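PDB 4XKY: dihydrodipicolinate synthase from Bacteroides thetaiotaomicron, which probably acts as a Schiff-base aldolase of the DapA family, condensing pyruvate with aspartate semialdehyde in lysine biosynthesis, or possibly cleaving N-acetylneuraminate. Local coordinates for residues L30-I35 with C67-G72; P216-S221 with M242-T247; Y249-H254 with Q285-K290; L266-I271 with K293-L298. All coordinates share one frame; numbering follows the deposited sequence.

Interaction 1. Residues L30-I35 with C67-G72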
loop_
_atom_site.group_PDB
_atom_site.type_symbol
_atom_site.label_atom_id
_atom_site.label_comp_id
_atom_site.label_asym_id
_atom_site.label_seq_id
_atom_site.Cartn_x
_atom_site.Cartn_y
_atom_site.Cartn_z
ATOM N N LEU A 30 36.391 -3.703 12.041
ATOM C CA LEU A 30 35.564 -3.506 10.843
ATOM C C LEU A 30 36.122 -2.386 9.987
ATOM O O LEU A 30 36.283 -2.548 8.781
ATOM C CB LEU A 30 34.107 -3.216 11.223
ATOM C CG LEU A 30 33.095 -2.901 10.117
ATOM C CD1 LEU A 30 32.911 -4.050 9.140
ATOM C CD2 LEU A 30 31.752 -2.508 10.716
ATOM N N ILE A 31 36.419 -1.250 10.609
ATOM C CA ILE A 31 36.909 -0.100 9.867
ATOM C C ILE A 31 38.302 -0.317 9.250
ATOM O O ILE A 31 38.535 0.108 8.121
ATOM C CB ILE A 31 36.861 1.191 10.711
ATOM C CG1 ILE A 31 35.403 1.595 10.960
ATOM C CG2 ILE A 31 37.610 2.331 10.008
ATOM C CD1 ILE A 31 35.248 2.601 12.077
ATOM N N GLU A 32 39.219 -0.961 9.967
ATOM C CA GLU A 32 40.511 -1.309 9.385
ATOM C C GLU A 32 40.290 -2.236 8.188
ATOM O O GLU A 32 40.899 -2.063 7.156
ATOM C CB GLU A 32 41.445 -1.976 10.410
ATOM C CG GLU A 32 41.908 -1.080 11.569
ATOM C CD GLU A 32 42.592 0.204 11.119
ATOM O OE1 GLU A 32 43.186 0.204 10.020
ATOM O OE2 GLU A 32 42.529 1.225 11.843
ATOM N N HIS A 33 39.396 -3.207 8.327
ATOM C CA HIS A 33 39.103 -4.181 7.260
ATOM C C HIS A 33 38.566 -3.468 6.005
ATOM O O HIS A 33 38.943 -3.791 4.884
ATOM C CB HIS A 33 38.110 -5.195 7.839
ATOM C CG HIS A 33 37.458 -6.112 6.855
ATOM N ND1 HIS A 33 38.127 -7.144 6.231
ATOM C CD2 HIS A 33 36.158 -6.239 6.496
ATOM C CE1 HIS A 33 37.282 -7.835 5.490
ATOM N NE2 HIS A 33 36.078 -7.308 5.634
ATOM N N LEU A 34 37.717 -2.460 6.197
ATOM C CA LEU A 34 37.185 -1.721 5.056
ATOM C C LEU A 34 38.249 -0.866 4.386
ATOM O O LEU A 34 38.347 -0.837 3.147
ATOM C CB LEU A 34 35.985 -0.873 5.460
ATOM C CG LEU A 34 34.785 -1.688 5.941
ATOM C CD1 LEU A 34 33.726 -0.762 6.487
ATOM C CD2 LEU A 34 34.193 -2.527 4.839
ATOM N N ILE A 35 39.064 -0.191 5.194
ATOM C CA ILE A 35 40.091 0.691 4.647
ATOM C C ILE A 35 41.087 -0.108 3.812
ATOM O O ILE A 35 41.349 0.235 2.661
ATOM C CB ILE A 35 40.825 1.456 5.748
ATOM C CG1 ILE A 35 39.885 2.509 6.324
ATOM C CG2 ILE A 35 42.091 2.116 5.199
ATOM C CD1 ILE A 35 40.390 3.225 7.554
ATOM N N CYS A 67 34.520 8.339 13.698
ATOM C CA CYS A 67 35.398 9.443 13.300
ATOM C C CYS A 67 36.762 9.302 13.974
ATOM O O CYS A 67 37.770 9.474 13.314
ATOM C CB CYS A 67 34.798 10.792 13.630
ATOM S SG CYS A 67 33.263 11.184 12.784
ATOM N N ARG A 68 36.793 8.942 15.259
ATOM C CA ARG A 68 38.059 8.740 15.973
ATOM C C ARG A 68 38.912 7.694 15.272
ATOM O O ARG A 68 40.097 7.917 14.993
ATOM C CB ARG A 68 37.821 8.291 17.424
ATOM C CG ARG A 68 39.112 7.940 18.174
ATOM C CD ARG A 68 38.915 7.459 19.612
ATOM N NE ARG A 68 38.052 6.285 19.660
ATOM C CZ ARG A 68 38.419 5.045 19.348
ATOM N NH1 ARG A 68 39.658 4.757 18.969
ATOM N NH2 ARG A 68 37.521 4.082 19.419
ATOM N N ILE A 69 38.297 6.554 14.979
ATOM C CA ILE A 69 39.031 5.403 14.448
ATOM C C ILE A 69 39.489 5.642 13.015
ATOM O O ILE A 69 40.592 5.266 12.646
ATOM C CB ILE A 69 38.196 4.100 14.516
ATOM C CG1 ILE A 69 37.876 3.760 15.968
ATOM C CG2 ILE A 69 38.941 2.939 13.841
ATOM C CD1 ILE A 69 36.754 2.751 16.122
ATOM N N ALA A 70 38.649 6.257 12.200
ATOM C CA ALA A 70 39.020 6.517 10.816
ATOM C C ALA A 70 40.198 7.476 10.704
ATOM O O ALA A 70 40.940 7.390 9.737
ATOM C CB ALA A 70 37.853 7.084 10.048
ATOM N N LYS A 71 40.338 8.399 11.667
ATOM C CA LYS A 71 41.513 9.289 11.745
ATOM C C LYS A 71 41.737 10.016 10.433
ATOM O O LYS A 71 42.843 10.020 9.931
ATOM C CB LYS A 71 42.789 8.468 12.005
ATOM C CG LYS A 71 43.264 8.328 13.433
ATOM C CD LYS A 71 44.567 7.509 13.472
ATOM C CE LYS A 71 44.378 5.989 13.322
ATOM N NZ LYS A 71 43.150 5.388 13.956
ATOM N N GLY A 72 40.700 10.561 9.828
ATOM C CA GLY A 72 40.851 11.313 8.564
ATOM C C GLY A 72 41.278 10.547 7.313
ATOM O O GLY A 72 41.342 11.134 6.231
#

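Interaction 2. Residues P216-S221 with M242-T247. With ACT (acetate ion), chain E.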
loop_
_atom_site.group_PDB
_atom_site.type_symbol
_atom_site.label_atom_id
_atom_site.label_comp_id
_atom_site.label_asym_id
_atom_site.label_seq_id
_atom_site.Cartn_x
_atom_site.Cartn_y
_atom_site.Cartn_z
ATOM N N PRO A 216 35.030 -6.300 1.141
ATOM C CA PRO A 216 35.187 -5.007 0.459
ATOM C C PRO A 216 35.867 -5.149 -0.901
ATOM O O PRO A 216 35.482 -4.485 -1.861
ATOM C CB PRO A 216 36.073 -4.198 1.414
ATOM C CG PRO A 216 36.574 -5.175 2.431
ATOM C CD PRO A 216 35.570 -6.272 2.505
ATOM N N GLU A 217 36.851 -6.032 -0.996
ATOM C CA GLU A 217 37.592 -6.176 -2.254
ATOM C C GLU A 217 36.744 -6.651 -3.405
ATOM O O GLU A 217 36.939 -6.213 -4.530
ATOM C CB GLU A 217 38.785 -7.118 -2.089
ATOM C CG GLU A 217 39.821 -6.496 -1.178
ATOM C CD GLU A 217 41.048 -7.349 -0.946
ATOM O OE1 GLU A 217 41.120 -8.486 -1.474
ATOM O OE2 GLU A 217 41.950 -6.861 -0.229
ATOM N N LEU A 218 35.846 -7.595 -3.136
ATOM C CA LEU A 218 34.943 -8.071 -4.161
ATOM C C LEU A 218 34.117 -6.904 -4.709
ATOM O O LEU A 218 33.963 -6.782 -5.915
ATOM C CB LEU A 218 34.015 -9.161 -3.619
ATOM C CG LEU A 218 32.742 -9.416 -4.440
ATOM C CD1 LEU A 218 33.068 -10.014 -5.796
ATOM C CD2 LEU A 218 31.812 -10.354 -3.691
ATOM N N TYR A 219 33.579 -6.047 -3.842
ATOM C CA TYR A 219 32.687 -5.010 -4.342
ATOM C C TYR A 219 33.463 -3.902 -5.045
ATOM O O TYR A 219 32.982 -3.327 -6.020
ATOM C CB TYR A 219 31.812 -4.456 -3.226
ATOM C CG TYR A 219 30.836 -5.486 -2.759
ATOM C CD1 TYR A 219 29.562 -5.560 -3.295
ATOM C CD2 TYR A 219 31.209 -6.429 -1.841
ATOM C CE1 TYR A 219 28.675 -6.531 -2.887
ATOM C CE2 TYR A 219 30.328 -7.411 -1.431
ATOM C CZ TYR A 219 29.064 -7.453 -1.963
ATOM O OH TYR A 219 28.179 -8.418 -1.548
ATOM N N VAL A 220 34.656 -3.597 -4.543
ATOM C CA VAL A 220 35.545 -2.637 -5.192
ATOM C C VAL A 220 35.951 -3.133 -6.570
ATOM O O VAL A 220 35.945 -2.359 -7.534
ATOM C CB VAL A 220 36.789 -2.350 -4.331
ATOM C CG1 VAL A 220 37.838 -1.576 -5.116
ATOM C CG2 VAL A 220 36.372 -1.548 -3.110
ATOM N N SER A 221 36.284 -4.420 -6.655
ATOM C CA SER A 221 36.602 -5.035 -7.945
ATOM C C SER A 221 35.449 -4.985 -8.921
ATOM O O SER A 221 35.658 -4.735 -10.101
ATOM C CB SER A 221 37.053 -6.491 -7.790
ATOM O OG SER A 221 38.283 -6.542 -7.106
ATOM N N MET A 242 25.581 -12.118 -6.575
ATOM C CA MET A 242 24.212 -12.665 -6.522
ATOM C C MET A 242 24.126 -13.922 -5.653
ATOM O O MET A 242 23.089 -14.185 -5.044
ATOM C CB MET A 242 23.590 -12.875 -7.906
ATOM C CG MET A 242 23.284 -11.594 -8.688
ATOM S SD MET A 242 22.445 -10.242 -7.811
ATOM C CE MET A 242 20.926 -11.092 -7.365
ATOM N N GLN A 243 25.220 -14.666 -5.547
ATOM C CA GLN A 243 25.265 -15.806 -4.642
ATOM C C GLN A 243 25.204 -15.374 -3.161
ATOM O O GLN A 243 24.515 -15.987 -2.354
ATOM C CB GLN A 243 26.524 -16.637 -4.902
ATOM C CG GLN A 243 26.467 -17.985 -4.199
ATOM C CD GLN A 243 27.711 -18.808 -4.418
ATOM O OE1 GLN A 243 28.465 -18.558 -5.330
ATOM N NE2 GLN A 243 27.938 -19.782 -3.557
ATOM N N ILE A 244 25.938 -14.322 -2.816
ATOM C CA ILE A 244 25.920 -13.769 -1.458
ATOM C C ILE A 244 24.492 -13.375 -1.133
ATOM O O ILE A 244 23.943 -13.752 -0.096
ATOM C CB ILE A 244 26.843 -12.543 -1.355
ATOM C CG1 ILE A 244 28.298 -12.981 -1.371
ATOM C CG2 ILE A 244 26.561 -11.749 -0.095
ATOM C CD1 ILE A 244 29.225 -11.887 -1.825
ATOM N N SER A 245 23.887 -12.636 -2.055
ATOM C CA SER A 245 22.505 -12.175 -1.892
ATOM C C SER A 245 21.480 -13.307 -1.711
ATOM O O SER A 245 20.522 -13.198 -0.903
ATOM C CB SER A 245 22.121 -11.263 -3.072
ATOM O OG SER A 245 20.741 -10.948 -3.046
ATOM N N ALA A 246 21.663 -14.381 -2.475
ATOM C CA ALA A 246 20.767 -15.529 -2.426
ATOM C C ALA A 246 20.948 -16.382 -1.191
ATOM O O ALA A 246 19.998 -17.052 -0.782
ATOM C CB ALA A 246 20.982 -16.406 -3.645
ATOM N N THR A 247 22.171 -16.408 -0.643
ATOM C CA THR A 247 22.552 -17.392 0.387
ATOM C C THR A 247 22.920 -16.809 1.748
ATOM O O THR A 247 22.791 -17.508 2.741
ATOM C CB THR A 247 23.706 -18.330 -0.045
ATOM O OG1 THR A 247 24.924 -17.584 -0.286
ATOM C CG2 THR A 247 23.303 -19.143 -1.278
HETATM C C ACT E . 37.361 -9.466 0.406
HETATM O O ACT E . 37.489 -8.392 1.045
HETATM O OXT ACT E . 36.702 -9.520 -0.651
HETATM C CH3 ACT E . 38.004 -10.744 0.889
#

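Interaction 3. Residues Y249-H254 with Q285-K290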
loop_
_atom_site.group_PDB
_atom_site.type_symbol
_atom_site.label_atom_id
_atom_site.label_comp_id
_atom_site.label_asym_id
_atom_site.label_seq_id
_atom_site.Cartn_x
_atom_site.Cartn_y
_atom_site.Cartn_z
ATOM N N TYR A 249 21.687 -13.603 2.785
ATOM C CA TYR A 249 20.680 -12.681 3.251
ATOM C C TYR A 249 19.312 -13.339 3.373
ATOM O O TYR A 249 18.361 -12.662 3.737
ATOM C CB TYR A 249 20.574 -11.480 2.326
ATOM C CG TYR A 249 21.862 -10.699 2.129
ATOM C CD1 TYR A 249 22.887 -10.694 3.100
ATOM C CD2 TYR A 249 22.049 -9.947 0.981
ATOM C CE1 TYR A 249 24.055 -9.967 2.900
ATOM C CE2 TYR A 249 23.209 -9.218 0.777
ATOM C CZ TYR A 249 24.208 -9.232 1.730
ATOM O OH TYR A 249 25.343 -8.497 1.516
ATOM N N THR A 250 19.194 -14.641 3.102
ATOM C CA THR A 250 17.849 -15.279 3.024
ATOM C C THR A 250 17.580 -16.331 4.105
ATOM O O THR A 250 16.632 -17.083 3.997
ATOM C CB THR A 250 17.649 -15.962 1.662
ATOM O OG1 THR A 250 18.744 -16.868 1.436
ATOM C CG2 THR A 250 17.599 -14.919 0.532
ATOM N N VAL A 251 18.390 -16.386 5.153
ATOM C CA VAL A 251 18.226 -17.421 6.169
ATOM C C VAL A 251 17.108 -17.155 7.169
ATOM O O VAL A 251 16.449 -18.081 7.626
ATOM C CB VAL A 251 19.525 -17.668 6.923
ATOM C CG1 VAL A 251 19.274 -18.558 8.131
ATOM C CG2 VAL A 251 20.514 -18.320 5.968
ATOM N N GLY A 252 16.912 -15.915 7.549
ATOM C CA GLY A 252 15.806 -15.625 8.444
ATOM C C GLY A 252 14.450 -16.095 7.919
ATOM O O GLY A 252 14.228 -16.198 6.708
ATOM N N GLN A 253 13.546 -16.393 8.843
ATOM C CA GLN A 253 12.123 -16.329 8.547
ATOM C C GLN A 253 11.677 -14.882 8.807
ATOM O O GLN A 253 10.844 -14.644 9.687
ATOM C CB GLN A 253 11.331 -17.298 9.432
ATOM N N HIS A 254 12.246 -13.915 8.078
ATOM C CA HIS A 254 11.862 -12.507 8.269
ATOM C C HIS A 254 12.415 -11.518 7.226
ATOM O O HIS A 254 13.250 -11.862 6.385
ATOM C CB HIS A 254 12.238 -12.028 9.683
ATOM N N GLN A 285 22.115 -20.934 17.057
ATOM C CA GLN A 285 22.981 -22.018 16.526
ATOM C C GLN A 285 22.592 -22.559 15.138
ATOM O O GLN A 285 23.442 -22.678 14.256
ATOM C CB GLN A 285 23.053 -23.190 17.552
ATOM C CG GLN A 285 24.049 -24.324 17.238
ATOM C CD GLN A 285 23.836 -25.599 18.081
ATOM O OE1 GLN A 285 22.945 -26.403 17.793
ATOM N NE2 GLN A 285 24.670 -25.798 19.108
ATOM N N ARG A 286 21.325 -22.920 14.955
ATOM C CA ARG A 286 20.892 -23.447 13.671
ATOM C C ARG A 286 21.096 -22.498 12.493
ATOM O O ARG A 286 21.635 -22.885 11.455
ATOM C CB ARG A 286 19.433 -23.858 13.686
ATOM C CG ARG A 286 19.150 -24.803 12.531
ATOM C CD ARG A 286 17.844 -25.547 12.712
ATOM N NE ARG A 286 16.743 -24.596 12.701
ATOM C CZ ARG A 286 16.260 -24.021 11.604
ATOM N NH1 ARG A 286 16.772 -24.295 10.411
ATOM N NH2 ARG A 286 15.260 -23.158 11.698
ATOM N N GLU A 287 20.630 -21.269 12.629
ATOM C CA GLU A 287 20.760 -20.322 11.539
ATOM C C GLU A 287 22.238 -19.955 11.367
ATOM O O GLU A 287 22.736 -19.837 10.251
ATOM C CB GLU A 287 19.875 -19.081 11.760
ATOM C CG GLU A 287 18.367 -19.357 11.656
ATOM C CD GLU A 287 17.848 -20.186 12.812
ATOM O OE1 GLU A 287 18.229 -19.918 13.969
ATOM O OE2 GLU A 287 17.086 -21.138 12.561
ATOM N N ARG A 288 22.944 -19.812 12.476
ATOM C CA ARG A 288 24.352 -19.504 12.427
ATOM C C ARG A 288 25.097 -20.611 11.660
ATOM O O ARG A 288 25.930 -20.315 10.811
ATOM C CB ARG A 288 24.900 -19.316 13.837
ATOM C CG ARG A 288 26.364 -18.974 13.879
ATOM C CD ARG A 288 26.848 -18.829 15.302
ATOM N NE ARG A 288 28.280 -18.553 15.351
ATOM C CZ ARG A 288 28.827 -17.343 15.255
ATOM N NH1 ARG A 288 28.069 -16.259 15.088
ATOM N NH2 ARG A 288 30.151 -17.221 15.339
ATOM N N GLY A 289 24.749 -21.868 11.933
ATOM C CA GLY A 289 25.252 -23.016 11.161
ATOM C C GLY A 289 25.010 -22.909 9.663
ATOM O O GLY A 289 25.872 -23.240 8.853
ATOM N N LYS A 290 23.833 -22.438 9.284
ATOM C CA LYS A 290 23.520 -22.269 7.874
ATOM C C LYS A 290 24.309 -21.156 7.245
ATOM O O LYS A 290 24.674 -21.237 6.080
ATOM C CB LYS A 290 22.054 -21.939 7.672
ATOM C CG LYS A 290 21.125 -23.102 7.928
ATOM C CD LYS A 290 19.735 -22.762 7.431
ATOM C CE LYS A 290 18.689 -23.546 8.177
ATOM N NZ LYS A 290 18.648 -24.967 7.739
#

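Interaction 4. Residues L266-I271 with K293-L298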
loop_
_atom_site.group_PDB
_atom_site.type_symbol
_atom_site.label_atom_id
_atom_site.label_comp_id
_atom_site.label_asym_id
_atom_site.label_seq_id
_atom_site.Cartn_x
_atom_site.Cartn_y
_atom_site.Cartn_z
ATOM N N LEU A 266 29.690 -11.556 9.653
ATOM C CA LEU A 266 30.764 -10.713 10.203
ATOM C C LEU A 266 31.420 -11.345 11.440
ATOM O O LEU A 266 32.650 -11.299 11.592
ATOM C CB LEU A 266 30.292 -9.278 10.500
ATOM C CG LEU A 266 29.971 -8.425 9.257
ATOM C CD1 LEU A 266 29.337 -7.101 9.643
ATOM C CD2 LEU A 266 31.157 -8.145 8.344
ATOM N N SER A 267 30.600 -11.958 12.284
ATOM C CA SER A 267 31.076 -12.648 13.471
ATOM C C SER A 267 31.872 -13.920 13.129
ATOM O O SER A 267 32.956 -14.150 13.670
ATOM C CB SER A 267 29.907 -12.982 14.400
ATOM O OG SER A 267 30.312 -13.963 15.317
ATOM N N LEU A 268 31.335 -14.715 12.205
ATOM C CA LEU A 268 31.989 -15.933 11.754
ATOM C C LEU A 268 33.299 -15.612 11.060
ATOM O O LEU A 268 34.261 -16.350 11.163
ATOM C CB LEU A 268 31.071 -16.705 10.815
ATOM C CG LEU A 268 29.944 -17.465 11.514
ATOM C CD1 LEU A 268 28.903 -17.846 10.494
ATOM C CD2 LEU A 268 30.492 -18.700 12.224
ATOM N N LEU A 269 33.346 -14.467 10.396
ATOM C CA LEU A 269 34.591 -13.989 9.804
ATOM C C LEU A 269 35.621 -13.395 10.787
ATOM O O LEU A 269 36.692 -13.016 10.348
ATOM C CB LEU A 269 34.265 -12.988 8.699
ATOM C CG LEU A 269 33.562 -13.588 7.484
ATOM C CD1 LEU A 269 32.965 -12.463 6.673
ATOM C CD2 LEU A 269 34.510 -14.388 6.612
ATOM N N GLY A 270 35.338 -13.334 12.091
ATOM C CA GLY A 270 36.285 -12.758 13.065
ATOM C C GLY A 270 36.327 -11.229 13.109
ATOM O O GLY A 270 37.196 -10.649 13.732
ATOM N N ILE A 271 35.387 -10.554 12.460
ATOM C CA ILE A 271 35.452 -9.079 12.348
ATOM C C ILE A 271 34.787 -8.368 13.530
ATOM O O ILE A 271 35.431 -7.578 14.217
ATOM C CB ILE A 271 34.877 -8.598 11.007
ATOM C CG1 ILE A 271 35.768 -9.098 9.863
ATOM C CG2 ILE A 271 34.785 -7.068 10.958
ATOM C CD1 ILE A 271 35.017 -9.406 8.577
ATOM N N LYS A 293 27.878 -22.490 6.612
ATOM C CA LYS A 293 27.826 -23.334 5.402
ATOM C C LYS A 293 27.788 -22.501 4.135
ATOM O O LYS A 293 28.498 -22.765 3.155
ATOM C CB LYS A 293 26.582 -24.235 5.448
ATOM C CG LYS A 293 26.310 -25.058 4.193
ATOM C CD LYS A 293 27.447 -26.033 3.922
ATOM C CE LYS A 293 27.124 -27.021 2.813
ATOM N NZ LYS A 293 27.759 -28.326 3.139
ATOM N N ALA A 294 26.924 -21.501 4.136
ATOM C CA ALA A 294 26.864 -20.577 3.015
ATOM C C ALA A 294 28.220 -19.896 2.760
ATOM O O ALA A 294 28.637 -19.755 1.599
ATOM C CB ALA A 294 25.794 -19.525 3.255
ATOM N N LEU A 295 28.887 -19.459 3.832
ATOM C CA LEU A 295 30.166 -18.772 3.689
ATOM C C LEU A 295 31.214 -19.711 3.129
ATOM O O LEU A 295 31.962 -19.321 2.253
ATOM C CB LEU A 295 30.680 -18.197 5.009
ATOM C CG LEU A 295 30.096 -16.873 5.496
ATOM C CD1 LEU A 295 30.593 -16.626 6.916
ATOM C CD2 LEU A 295 30.504 -15.712 4.592
ATOM N N GLN A 296 31.238 -20.953 3.603
ATOM C CA GLN A 296 32.192 -21.923 3.090
ATOM C C GLN A 296 31.955 -22.254 1.612
ATOM O O GLN A 296 32.892 -22.599 0.899
ATOM C CB GLN A 296 32.131 -23.205 3.888
ATOM C CG GLN A 296 32.525 -23.098 5.351
ATOM C CD GLN A 296 32.271 -24.421 6.066
ATOM O OE1 GLN A 296 31.144 -24.920 6.072
ATOM N NE2 GLN A 296 33.320 -25.015 6.637
ATOM N N ASN A 297 30.707 -22.174 1.173
ATOM C CA ASN A 297 30.359 -22.379 -0.234
ATOM C C ASN A 297 30.657 -21.202 -1.151
ATOM O O ASN A 297 30.714 -21.376 -2.358
ATOM C CB ASN A 297 28.885 -22.729 -0.376
ATOM C CG ASN A 297 28.578 -24.147 0.042
ATOM O OD1 ASN A 297 29.470 -24.963 0.285
ATOM N ND2 ASN A 297 27.303 -24.451 0.126
ATOM N N LEU A 298 30.809 -20.004 -0.601
ATOM C CA LEU A 298 31.367 -18.899 -1.379
ATOM C C LEU A 298 32.847 -19.143 -1.557
ATOM O O LEU A 298 33.378 -19.038 -2.653
ATOM C CB LEU A 298 31.204 -17.570 -0.657
ATOM C CG LEU A 298 29.790 -17.161 -0.292
ATOM C CD1 LEU A 298 29.878 -15.867 0.485
ATOM C CD2 LEU A 298 28.906 -17.012 -1.516
#

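Interaction 1. Residues L30-I35 with C67-G72
Ile31 and Ile69 carry most of the contact, each offering its beta-branch to the other. CG2 of Ile31 lies 4.1 Å from CG2 of Ile69, and the CD1 end of Ile31 comes equally near to the same methyl, so Ile69 CG2 sits against both arms of its partner. The two side chains run obliquely across one another. CG1 of Ile69 lies beside the backbone N (chi1 -62°), leaving CG2 anti to that nitrogen and facing Ile31. Ala70 adds its backbone: its CA is 4.5 Å from Ile31 CG2, and Ile31 and Ala70 are the nearest pair of CA atoms across the two segments, 7.0 Å apart. At the margin of this apolar patch Glu32 brings OE2 to 4.5 Å from Ile69 CG2, but its carboxylate forms a salt bridge with Arg73. Lys71, which leaves the helix with positive phi, folds back so that NZ donates to Ile69 O at 2.9 Å. The contact joins the first two helices on the outside of the TIM barrel, 24-36 and 56-70; Ile31 and Ala70 both also rest on Leu42 of strand 42-44, the barrel strand that lies between those helices in the sequence.

Interaction 2. Residues P216-S221 with M242-T247
Leu218 and Tyr219 meet Ile244 where helix 216-227, an outer helix of the TIM barrel, packs against helix 231-247 of the C-terminal helical region. The contact is apolar and small, the nearest CA atoms, those of Leu218 and Ile244, being 11.0 Å apart, so long side chains have to span the gap. Leu218 and Ile244 approach tip to tip, CD2 of Leu218 reaching 3.5 Å from CD1 of Ile244. With chi1 at 161°, Leu218 holds CG trans to its amide nitrogen and extends across the gap between the helices. The same CD1 of Ile244 is 3.6 Å from Tyr219 OH and takes an oblique position relative to the ring, while CG of Leu218 lies over one ring face, toward the rim. Met214, Tyr249 and Leu298 also pack on Ile244. Among polar interactions, the Tyr219 hydroxyl makes a weak hydrogen bond to Glu193. Within helix 231-247, Thr247 OG1 donates to Gln243 O at 2.6 Å, from above the carbonyl plane rather than along a lone pair. At the start of helix 216-227 a bound acetate, probably from the crystallisation liquor, accepts two backbone hydrogen bonds, one for each oxygen: Glu217 N to acetate O at 3.2 Å (161° at the hydrogen) and Leu218 N to acetate OXT at 3.3 Å.

Interaction 3. Residues Y249-H254 with Q285-K290
Val251 and Glu287 mark the closest approach of the backbones, their CA atoms 6.6 Å apart, where the irregular loop 249-254 passes the first turns of helix 285-298. No hydrogen bond links the segments. Gly252 follows with an extended backbone (psi 152°), so the loop changes course just after the contact residue. The side chain of Val251 points at the helix and does the touching through one methyl: CG1 lies 3.7 Å from Glu287 CB and at the same distance from Glu287 CG, the two side chains crossing at a slant. Of the two valine methyls, this is the one on the far side from the residue's own N (chi1 170°). One turn further on, the aliphatic part of Lys290 borders the same methyl, CD of Lys290 being 4.3 Å from Val251 CG1, while the amino end leads away from the loop. Glu287 bends at chi2 (70°), turning its carboxylate away from the valine and toward Arg286. OE2 of Glu287 and NH2 of Arg286 are 2.9 Å apart, a charge-only salt bridge in which the oxygen lies well out of the guanidinium plane. Phe283 also packs on Val251. This surface contact, far from the predicted pyruvate site, ties the connection between helices 231-247 and 257-268 to the last helix, within the C-terminal helical region that follows the TIM barrel in the DapA family.

Interaction 4. Residues L266-I271 with K293-L298
Leu268, the last residue of helix 257-268, and Leu269 just beyond it receive a single side chain from helix 285-298, that of Leu295. Early in segment 293-298, Ala294 packs on Thr247 at the end of helix 231-247 and on Ile248 just after it. Leu295 comes next and carries the contact from its side. Its CD1 lies 3.9 Å from Leu268 CB and 4.1 Å from Leu268 CD1, so this one methyl touches both the root and one tip of the opposing side chain. The two leucines slant across each other, with 8.7 Å between their CA atoms. CD1 is the branch of Leu295 extended toward helix 257-268. The same methyl also comes within 4.3 Å of Leu269 CG, so it rests between the last helical residue and the one after it. Farther along, Asn297 O accepts a weak hydrogen bond from Gln243, and Leu298 packs on Gln243 and Ile244; this side of the last helix therefore faces helix 231-247. Across from Leu295, the backbone closes in a Schellman motif: Gly270 has positive phi (78°), Gly270 N donates to Ser267 O, and Ile271 N reaches back to Leu266 O at 3.0 Å. Among the helices added after the barrel strands, the contact thus sets the last one, through Leu295, against the end of helix 257-268 that is closed by this Schellman cap.

The four contacts follow the chain from barrel to C-terminal helices. Interaction 1 joins two early outer helices and closes before the others open; interaction 2 couples helix 216-227 to helix 231-247, and interactions 3 and 4, whose segments alternate along the chain, both use helix 285-298. Centres of interactions 3 and 4 lie about 12 Å apart, those of 2 and 4 about 13 Å, and those of 1 and 3 about 29 Å. Interaction 1 touches interactions 2 and 4, where His33 packs on Pro216 and Ile271, but not interaction 3. Interactions 2 to 4 join the C-terminal helices to one another and to the barrel, while interaction 1 packs two of the barrel's own outer helices together.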